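Local coordinates for protein O-phospho-L-seryl-tRNA:Cys-tRNA synthase (Methanocaldococcus jannaschii DSM 2661, PDB 5X6B) that probably converts O-phosphoserine carried on tRNA(Cys) into cysteine, giving Cys-tRNA(Cys), with pyridoxal phosphate as cofactor, at residues Val311-Lys316 with Ser393-Glu398. Sequence-based numbering, arbitrary orientation.
Sequences VERVKK and SVYGLE
Arg313, on helix 307-314, and Gly396, in the type II beta turn Val394-Leu397, are the nearest backbone points, their CA atoms 9.2 Å apart, a gap spanned by the side chains of Arg313 and Tyr395. The seven-stranded mixed sheet of this chain, with the lysine-bound pyridoxal phosphate, fits a fold-type I enzyme; the turn follows strand 389-392 of the smaller antiparallel sheet and precedes helix 399-415. Arg313 extends its chain from CG to NE across the end of the tyrosine, at about a right angle to it. Tyr395 OH is 3.3 Å from Arg313 CD and lies over one face of the guanidinium, whose plane stands 87° from the ring. Tyr395 OH is 3.2 Å from Arg313 NE, but the poor angle rules out a hydrogen bond: NE donates instead to Gly235 O, and NH2 to Gly64 O, which fixes the rotation of the guanidinium. With CG anti to the backbone N (chi1 -178°), the ring of Tyr395 extends so that its hydroxyl end meets the arginine, while Arg236 makes a cation-pi contact with the ring. Ser393 OG accepts from Tyr395 N at 3.3 Å (161° at the hydrogen), an ST turn that ties down the backbone at Tyr395, and is also hydrogen-bonded to Asp347 OD1. At the ring edge, Tyr395 CE2 lies 4.1 Å from Arg313 NH1.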
loop_
_atom_site.group_PDB
_atom_site.type_symbol
_atom_site.label_atom_id
_atom_site.label_comp_id
_atom_site.label_asym_id
_atom_site.label_seq_id
_atom_site.Cartn_x
_atom_site.Cartn_y
_atom_site.Cartn_z
ATOM N N VAL B 311 4.172 4.936 15.751
ATOM C CA VAL B 311 4.632 4.732 17.124
ATOM C C VAL B 311 5.062 6.047 17.781
ATOM O O VAL B 311 4.778 6.291 18.952
ATOM C CB VAL B 311 5.810 3.731 17.178
ATOM C CG1 VAL B 311 6.427 3.683 18.570
ATOM C CG2 VAL B 311 5.343 2.350 16.759
ATOM N N GLU B 312 5.731 6.900 17.018
ATOM C CA GLU B 312 6.233 8.155 17.558
ATOM C C GLU B 312 5.142 9.214 17.693
ATOM O O GLU B 312 5.256 10.122 18.516
ATOM C CB GLU B 312 7.369 8.684 16.684
ATOM C CG GLU B 312 8.666 7.901 16.829
ATOM C CD GLU B 312 9.285 8.037 18.211
ATOM O OE1 GLU B 312 9.280 9.159 18.764
ATOM O OE2 GLU B 312 9.780 7.022 18.745
ATOM N N ARG B 313 4.082 9.098 16.899
ATOM C CA ARG B 313 3.058 10.134 16.903
ATOM C C ARG B 313 1.997 9.884 17.971
ATOM O O ARG B 313 1.275 10.809 18.343
ATOM C CB ARG B 313 2.404 10.264 15.523
ATOM C CG ARG B 313 1.332 9.242 15.201
ATOM C CD ARG B 313 0.841 9.446 13.774
ATOM N NE ARG B 313 -0.289 8.584 13.438
ATOM C CZ ARG B 313 -0.927 8.613 12.274
ATOM N NH1 ARG B 313 -0.534 9.447 11.321
ATOM N NH2 ARG B 313 -1.952 7.800 12.055
ATOM N N VAL B 314 1.901 8.653 18.472
ATOM C CA VAL B 314 0.972 8.390 19.569
ATOM C C VAL B 314 1.574 8.897 20.876
ATOM O O VAL B 314 0.848 9.194 21.825
ATOM C CB VAL B 314 0.604 6.887 19.712
ATOM C CG1 VAL B 314 -0.080 6.380 18.454
ATOM C CG2 VAL B 314 1.821 6.047 20.051
ATOM N N LYS B 315 2.900 9.010 20.916
ATOM C CA LYS B 315 3.584 9.605 22.060
ATOM C C LYS B 315 3.359 11.114 22.096
ATOM O O LYS B 315 3.650 11.769 23.095
ATOM C CB LYS B 315 5.085 9.302 22.020
ATOM C CG LYS B 315 5.436 7.828 22.187
ATOM C CD LYS B 315 6.945 7.595 22.094
ATOM C CE LYS B 315 7.287 6.118 22.259
ATOM N NZ LYS B 315 8.735 5.838 22.051
ATOM N N LYS B 316 2.840 11.658 21.001
ATOM C CA LYS B 316 2.625 13.095 20.877
ATOM C C LYS B 316 1.158 13.407 20.657
ATOM O O LYS B 316 0.806 14.440 20.085
ATOM C CB LYS B 316 3.460 13.668 19.733
ATOM C CG LYS B 316 4.951 13.511 19.938
ATOM C CD LYS B 316 5.717 14.087 18.768
ATOM C CE LYS B 316 7.214 14.041 19.007
ATOM N NZ LYS B 316 7.964 14.502 17.805
ATOM N N SER B 393 -11.540 17.675 11.343
ATOM C CA SER B 393 -10.399 17.327 12.163
ATOM C C SER B 393 -9.187 18.043 11.587
ATOM O O SER B 393 -9.063 18.180 10.368
ATOM C CB SER B 393 -10.190 15.814 12.201
ATOM O OG SER B 393 -9.100 15.458 13.036
ATOM N N VAL B 394 -8.316 18.533 12.458
ATOM C CA VAL B 394 -7.089 19.175 12.008
ATOM C C VAL B 394 -5.920 18.304 12.425
ATOM O O VAL B 394 -4.773 18.748 12.443
ATOM C CB VAL B 394 -6.923 20.606 12.574
ATOM C CG1 VAL B 394 -8.098 21.481 12.150
ATOM C CG2 VAL B 394 -6.771 20.584 14.101
ATOM N N TYR B 395 -6.226 17.055 12.758
ATOM C CA TYR B 395 -5.193 16.096 13.112
ATOM C C TYR B 395 -4.121 16.025 12.034
ATOM O O TYR B 395 -4.425 15.969 10.841
ATOM C CB TYR B 395 -5.782 14.704 13.336
ATOM C CG TYR B 395 -4.737 13.693 13.746
ATOM C CD1 TYR B 395 -4.432 13.491 15.083
ATOM C CD2 TYR B 395 -4.034 12.960 12.795
ATOM C CE1 TYR B 395 -3.464 12.585 15.463
ATOM C CE2 TYR B 395 -3.062 12.051 13.167
ATOM C CZ TYR B 395 -2.784 11.871 14.502
ATOM O OH TYR B 395 -1.827 10.965 14.885
ATOM N N GLY B 396 -2.864 16.028 12.463
ATOM C CA GLY B 396 -1.758 15.871 11.540
ATOM C C GLY B 396 -1.382 17.134 10.788
ATOM O O GLY B 396 -0.348 17.171 10.121
ATOM N N LEU B 397 -2.211 18.169 10.884
ATOM C CA LEU B 397 -1.889 19.447 10.256
ATOM C C LEU B 397 -0.769 20.185 10.991
ATOM O O LEU B 397 -0.629 20.068 12.211
ATOM C CB LEU B 397 -3.120 20.343 10.188
ATOM C CG LEU B 397 -4.187 19.974 9.165
ATOM C CD1 LEU B 397 -5.344 20.964 9.231
ATOM C CD2 LEU B 397 -3.587 19.940 7.776
ATOM N N GLU B 398 0.028 20.937 10.239
ATOM C CA GLU B 398 0.982 21.864 10.835
ATOM C C GLU B 398 0.199 22.975 11.536
ATOM O O GLU B 398 -0.926 23.292 11.134
ATOM C CB GLU B 398 1.922 22.450 9.777
ATOM C CG GLU B 398 2.705 21.421 8.968
ATOM C CD GLU B 398 3.800 20.741 9.770
ATOM O OE1 GLU B 398 4.486 21.435 10.547
ATOM O OE2 GLU B 398 3.981 19.513 9.620
#